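Local coordinates for protein EscN (Escherichia coli O127:H6, PDB 2OBL) that is a P-loop NTPase of a type III secretion system, related to the alpha and beta subunits of ATP synthase, at residues 52-57 and 333-338; 63-68 and 340-345. The protein carries 1 engineered substitution. All blocks are in the same frame, centred on the assembly; numbering follows the deposited sequence.

How the contacts relate
Contacts 1 and 2 are neighbouring points on one seam, their centres about 9 Å apart. In both, helix 335-345 lies against the chain running from strand 54-55 into helix 60-65: contact 1 uses its first turn, contact 2 its last. Several contacts tie them together. Phe55 N bonds to Cys68 O at 2.8 Å, pairing strands 54-55 and 68-69; Leu57 N bonds to Asp63 OD1, also at 2.8 Å; Ile56 CG2 packs on Asp63 OD2 at 3.5 Å; and the Tyr335 OH of contact 1 packs on Thr67 CG2 of contact 2 at 3.7 Å. The calcium ion is held by Asn229 and Asp234, which belong to neither contact.

Contact 1: 52-57 and 333-338; sequences DQPFIL and SSYEKT
A small apolar surface contact sets Pro54 and Ile56, on and just after strand 54-55, against Tyr335 in the first turn of helix 335-345. It buries 155 Å² in all and has no hydrogen bond across it. Ile56 supplies the main interaction, a CH-pi contact in which CG1 lies over one face of the Tyr335 ring, 4.1 Å from the centroid and 23° off the ring normal. The offset is toward the CB end of the ring: Ile56 CD1 reaches past it to Tyr335 CB, at 3.6 Å. CG anti to the backbone N (chi1 -171°) directs the tyrosine ring back along the strand, and its hydroxyl end comes to lie beside Pro54. There the approach is oblique, with Pro54 CG 4.4 Å from Tyr335 CE2, and Pro54 CB faces the phenol oxygen. The contact joins the two-stranded antiparallel sheet of 54-55 and 68-69 to helix 335-345, the last helix of the chain. Ser334, at the N-cap position just before Tyr335, caps that helix: its OG accepts from Lys337 N at 3.0 Å, nearly straight at 168°. Across the cap, Ser333 OG and Thr338 OG1 are hydrogen-bonded at 3.1 Å, and both side chains touch Arg60. Tyr335 also packs on Val273, while the backbone of Ile56 is bonded to Ser96.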
loop_
_atom_site.group_PDB
_atom_site.type_symbol
_atom_site.label_atom_id
_atom_site.label_comp_id
_atom_site.label_asym_id
_atom_site.label_seq_id
_atom_site.Cartn_x
_atom_site.Cartn_y
_atom_site.Cartn_z
ATOM N N ASP A 52 -17.568 2.236 -1.770
ATOM C CA ASP A 52 -18.458 1.404 -2.573
ATOM C C ASP A 52 -18.063 1.224 -4.046
ATOM O O ASP A 52 -18.816 0.637 -4.830
ATOM C CB ASP A 52 -19.906 1.905 -2.447
ATOM C CG ASP A 52 -20.092 3.323 -2.975
ATOM O OD1 ASP A 52 -19.120 3.913 -3.491
ATOM O OD2 ASP A 52 -21.231 3.841 -2.888
ATOM N N GLN A 53 -16.887 1.724 -4.416
ATOM C CA GLN A 53 -16.361 1.582 -5.777
ATOM C C GLN A 53 -15.005 0.895 -5.716
ATOM O O GLN A 53 -14.234 1.172 -4.819
ATOM C CB GLN A 53 -16.191 2.957 -6.426
ATOM C CG GLN A 53 -17.477 3.744 -6.592
ATOM C CD GLN A 53 -18.375 3.154 -7.655
ATOM O OE1 GLN A 53 -17.951 2.299 -8.436
ATOM N NE2 GLN A 53 -19.619 3.601 -7.691
ATOM N N PRO A 54 -14.709 -0.001 -6.672
ATOM C CA PRO A 54 -13.402 -0.653 -6.615
ATOM C C PRO A 54 -12.253 0.298 -6.980
ATOM O O PRO A 54 -12.427 1.204 -7.812
ATOM C CB PRO A 54 -13.517 -1.781 -7.642
ATOM C CG PRO A 54 -14.568 -1.355 -8.579
ATOM C CD PRO A 54 -15.518 -0.461 -7.817
ATOM N N PHE A 55 -11.108 0.098 -6.335
ATOM C CA PHE A 55 -9.894 0.826 -6.675
ATOM C C PHE A 55 -8.925 -0.179 -7.251
ATOM O O PHE A 55 -8.473 -1.090 -6.552
ATOM C CB PHE A 55 -9.283 1.499 -5.442
ATOM C CG PHE A 55 -8.048 2.293 -5.743
ATOM C CD1 PHE A 55 -8.143 3.589 -6.238
ATOM C CD2 PHE A 55 -6.798 1.751 -5.541
ATOM C CE1 PHE A 55 -6.987 4.335 -6.517
ATOM C CE2 PHE A 55 -5.644 2.485 -5.817
ATOM C CZ PHE A 55 -5.744 3.769 -6.313
ATOM N N ILE A 56 -8.645 -0.034 -8.542
ATOM C CA ILE A 56 -7.866 -1.023 -9.272
ATOM C C ILE A 56 -6.367 -0.753 -9.110
ATOM O O ILE A 56 -5.908 0.370 -9.308
ATOM C CB ILE A 56 -8.286 -1.036 -10.775
ATOM C CG1 ILE A 56 -9.788 -1.293 -10.892
ATOM C CG2 ILE A 56 -7.511 -2.079 -11.561
ATOM C CD1 ILE A 56 -10.377 -0.863 -12.230
ATOM N N LEU A 57 -5.609 -1.779 -8.730
ATOM C CA LEU A 57 -4.164 -1.635 -8.527
ATOM C C LEU A 57 -3.343 -2.116 -9.728
ATOM O O LEU A 57 -2.177 -1.745 -9.889
ATOM C CB LEU A 57 -3.722 -2.419 -7.282
ATOM C CG LEU A 57 -4.253 -1.960 -5.922
ATOM C CD1 LEU A 57 -3.497 -2.672 -4.801
ATOM C CD2 LEU A 57 -4.124 -0.464 -5.759
ATOM N N SER A 333 -2.313 -6.591 -16.874
ATOM C CA SER A 333 -3.662 -7.170 -16.801
ATOM C C SER A 333 -4.726 -6.137 -16.393
ATOM O O SER A 333 -4.694 -5.599 -15.291
ATOM C CB SER A 333 -3.663 -8.348 -15.815
ATOM O OG SER A 333 -4.886 -9.065 -15.857
ATOM N N SER A 334 -5.670 -5.863 -17.284
ATOM C CA SER A 334 -6.751 -4.931 -16.983
ATOM C C SER A 334 -7.717 -5.567 -15.981
ATOM O O SER A 334 -7.655 -6.775 -15.721
ATOM C CB SER A 334 -7.511 -4.595 -18.264
ATOM O OG SER A 334 -8.391 -5.656 -18.566
ATOM N N TYR A 335 -8.617 -4.759 -15.423
ATOM C CA TYR A 335 -9.530 -5.262 -14.413
ATOM C C TYR A 335 -10.509 -6.237 -15.050
ATOM O O TYR A 335 -10.818 -7.283 -14.482
ATOM C CB TYR A 335 -10.254 -4.108 -13.720
ATOM C CG TYR A 335 -11.062 -4.505 -12.496
ATOM C CD1 TYR A 335 -10.481 -5.213 -11.443
ATOM C CD2 TYR A 335 -12.399 -4.152 -12.386
ATOM C CE1 TYR A 335 -11.227 -5.577 -10.323
ATOM C CE2 TYR A 335 -13.151 -4.504 -11.269
ATOM C CZ TYR A 335 -12.556 -5.213 -10.238
ATOM O OH TYR A 335 -13.301 -5.555 -9.128
ATOM N N GLU A 336 -10.984 -5.901 -16.245
ATOM C CA GLU A 336 -11.808 -6.843 -16.997
ATOM C C GLU A 336 -11.084 -8.180 -17.151
ATOM O O GLU A 336 -11.631 -9.231 -16.823
ATOM C CB GLU A 336 -12.176 -6.272 -18.362
ATOM C CG GLU A 336 -12.834 -7.287 -19.291
ATOM C CD GLU A 336 -13.179 -6.709 -20.644
ATOM O OE1 GLU A 336 -12.397 -6.917 -21.605
ATOM O OE2 GLU A 336 -14.231 -6.041 -20.751
ATOM N N LYS A 337 -9.843 -8.139 -17.619
ATOM C CA LYS A 337 -9.078 -9.361 -17.837
ATOM C C LYS A 337 -8.845 -10.143 -16.552
ATOM O O LYS A 337 -8.889 -11.375 -16.552
ATOM C CB LYS A 337 -7.735 -9.060 -18.499
ATOM C CG LYS A 337 -6.861 -10.296 -18.671
ATOM C CD LYS A 337 -5.902 -10.156 -19.845
ATOM C CE LYS A 337 -4.728 -9.256 -19.496
ATOM N NZ LYS A 337 -3.858 -9.047 -20.688
ATOM N N THR A 338 -8.566 -9.421 -15.466
ATOM C CA THR A 338 -8.326 -10.051 -14.170
ATOM C C THR A 338 -9.527 -10.866 -13.718
ATOM O O THR A 338 -9.391 -12.015 -13.292
ATOM C CB THR A 338 -7.976 -8.997 -13.101
ATOM O OG1 THR A 338 -6.683 -8.465 -13.395
ATOM C CG2 THR A 338 -7.946 -9.615 -11.693
#

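Contact 2: 63-68 and 340-345; sequences DGLLTC and ESLFKV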
loop_
_atom_site.group_PDB
_atom_site.type_symbol
_atom_site.label_atom_id
_atom_site.label_comp_id
_atom_site.label_asym_id
_atom_site.label_seq_id
_atom_site.Cartn_x
_atom_site.Cartn_y
_atom_site.Cartn_z
ATOM N N ASP A 63 -6.475 -7.271 -6.964
ATOM C CA ASP A 63 -7.704 -6.916 -7.680
ATOM C C ASP A 63 -8.683 -8.095 -7.745
ATOM O O ASP A 63 -9.914 -7.918 -7.680
ATOM C CB ASP A 63 -7.376 -6.467 -9.106
ATOM C CG ASP A 63 -6.540 -5.183 -9.158
ATOM O OD1 ASP A 63 -6.489 -4.429 -8.165
ATOM O OD2 ASP A 63 -5.938 -4.927 -10.220
ATOM N N GLY A 64 -8.133 -9.297 -7.895
ATOM C CA GLY A 64 -8.956 -10.500 -8.002
ATOM C C GLY A 64 -9.490 -11.020 -6.677
ATOM O O GLY A 64 -10.682 -11.318 -6.561
ATOM N N LEU A 65 -8.615 -11.122 -5.677
ATOM C CA LEU A 65 -8.947 -11.847 -4.440
ATOM C C LEU A 65 -9.093 -10.982 -3.204
ATOM O O LEU A 65 -9.585 -11.460 -2.177
ATOM C CB LEU A 65 -7.878 -12.902 -4.145
ATOM C CG LEU A 65 -7.546 -13.880 -5.270
ATOM C CD1 LEU A 65 -6.417 -14.798 -4.815
ATOM C CD2 LEU A 65 -8.793 -14.687 -5.645
ATOM N N LEU A 66 -8.618 -9.738 -3.269
ATOM C CA LEU A 66 -8.556 -8.885 -2.080
ATOM C C LEU A 66 -8.874 -7.455 -2.487
ATOM O O LEU A 66 -8.173 -6.519 -2.099
ATOM C CB LEU A 66 -7.148 -8.931 -1.484
ATOM C CG LEU A 66 -6.583 -10.297 -1.091
ATOM C CD1 LEU A 66 -5.027 -10.313 -1.078
ATOM C CD2 LEU A 66 -7.153 -10.682 0.261
ATOM N N THR A 67 -9.923 -7.303 -3.284
ATOM C CA THR A 67 -10.164 -6.062 -4.014
ATOM C C THR A 67 -10.239 -4.822 -3.138
ATOM O O THR A 67 -10.956 -4.791 -2.131
ATOM C CB THR A 67 -11.447 -6.156 -4.847
ATOM O OG1 THR A 67 -11.526 -7.461 -5.442
ATOM C CG2 THR A 67 -11.454 -5.083 -5.911
ATOM N N CYS A 68 -9.481 -3.807 -3.540
ATOM C CA CYS A 68 -9.418 -2.539 -2.818
ATOM C C CYS A 68 -10.582 -1.659 -3.233
ATOM O O CYS A 68 -11.160 -1.858 -4.294
ATOM C CB CYS A 68 -8.129 -1.793 -3.136
ATOM S SG CYS A 68 -6.631 -2.612 -2.620
ATOM N N GLU A 340 -12.009 -12.010 -15.653
ATOM C CA GLU A 340 -12.210 -13.140 -16.561
ATOM C C GLU A 340 -11.243 -14.282 -16.226
ATOM O O GLU A 340 -11.606 -15.461 -16.260
ATOM C CB GLU A 340 -12.068 -12.700 -18.025
ATOM C CG GLU A 340 -13.206 -11.785 -18.485
ATOM C CD GLU A 340 -13.153 -11.449 -19.966
ATOM O OE1 GLU A 340 -12.204 -11.887 -20.653
ATOM O OE2 GLU A 340 -14.070 -10.750 -20.447
ATOM N N SER A 341 -10.006 -13.920 -15.894
ATOM C CA SER A 341 -8.983 -14.908 -15.572
ATOM C C SER A 341 -9.281 -15.637 -14.262
ATOM O O SER A 341 -9.033 -16.835 -14.142
ATOM C CB SER A 341 -7.596 -14.250 -15.520
ATOM O OG SER A 341 -7.224 -13.800 -16.819
ATOM N N LEU A 342 -9.803 -14.909 -13.280
ATOM C CA LEU A 342 -10.196 -15.502 -12.001
ATOM C C LEU A 342 -11.238 -16.609 -12.178
ATOM O O LEU A 342 -11.113 -17.699 -11.612
ATOM C CB LEU A 342 -10.747 -14.428 -11.064
ATOM C CG LEU A 342 -11.348 -14.906 -9.740
ATOM C CD1 LEU A 342 -10.293 -15.609 -8.878
ATOM C CD2 LEU A 342 -11.933 -13.727 -8.990
ATOM N N PHE A 343 -12.271 -16.327 -12.958
ATOM C CA PHE A 343 -13.308 -17.326 -13.200
ATOM C C PHE A 343 -12.724 -18.590 -13.832
ATOM O O PHE A 343 -13.113 -19.707 -13.484
ATOM C CB PHE A 343 -14.431 -16.746 -14.050
ATOM C CG PHE A 343 -15.397 -15.908 -13.268
ATOM C CD1 PHE A 343 -16.664 -16.375 -12.983
ATOM C CD2 PHE A 343 -15.037 -14.656 -12.813
ATOM C CE1 PHE A 343 -17.558 -15.592 -12.264
ATOM C CE2 PHE A 343 -15.926 -13.880 -12.091
ATOM C CZ PHE A 343 -17.178 -14.349 -11.821
ATOM N N LYS A 344 -11.771 -18.400 -14.737
ATOM C CA LYS A 344 -11.082 -19.511 -15.382
ATOM C C LYS A 344 -10.298 -20.405 -14.404
ATOM O O LYS A 344 -10.275 -21.626 -14.561
ATOM C CB LYS A 344 -10.161 -19.007 -16.500
ATOM C CG LYS A 344 -10.890 -18.425 -17.722
ATOM C CD LYS A 344 -12.029 -19.311 -18.199
ATOM C CE LYS A 344 -12.679 -18.748 -19.469
ATOM N NZ LYS A 344 -12.907 -17.284 -19.308
ATOM N N VAL A 345 -9.668 -19.810 -13.394
ATOM C CA VAL A 345 -8.847 -20.593 -12.456
ATOM C C VAL A 345 -9.663 -21.404 -11.438
ATOM O O VAL A 345 -9.148 -22.342 -10.834
ATOM C CB VAL A 345 -7.765 -19.740 -11.718
ATOM C CG1 VAL A 345 -6.929 -18.939 -12.705
ATOM C CG2 VAL A 345 -8.398 -18.829 -10.673
#
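The flat group that Leu342 meets is the peptide of Gly64, at its carbonyl oxygen and not over its face; no aromatic ring takes part across this contact. Leu342 CD2 lies obliquely above and to one side of Gly64 O, at 3.6 Å and well out of the carbonyl plane, with a C=O...CD2 angle near 115°; His277 NE2, from helix 275-290, is hydrogen-bonded to the same oxygen. The second meeting is between methyl groups: Leu342 CD1 touches Leu65 CD2 at 3.7 Å. Torsions explain how one leucine serves both. CG of Leu342 stands anti to the backbone N (chi1 173°), and chi2 then makes CD2 the far-reaching branch, leaving CD1 for Leu65. Since Gly64 has no side chain, the backbones come close, with CA of Gly64 6.5 Å from CA of Leu342. Here helix 60-65 ends, Leu66 being the first residue to leave helical geometry, and Thr67 folds back on the last turn: Thr67 OG1 donates to Asp63 O at 2.8 Å, from 49° out of the carbonyl plane. The contact brings this short helix of the nucleotide-binding domain against the last turns of helix 335-345, in the C-terminal part of the chain. Around it, Leu65 packs on Ala281, Cys284 and Ile325, and Leu342 on His277 and Phe324. With only 98 Å² buried and no hydrogen bond between the segments, the contact rests on van der Waals touch, one methyl pair and one methyl against a carbonyl oxygen, while the hydrogen bond to the buried Gly64 oxygen comes from His277 rather than from helix 335-345.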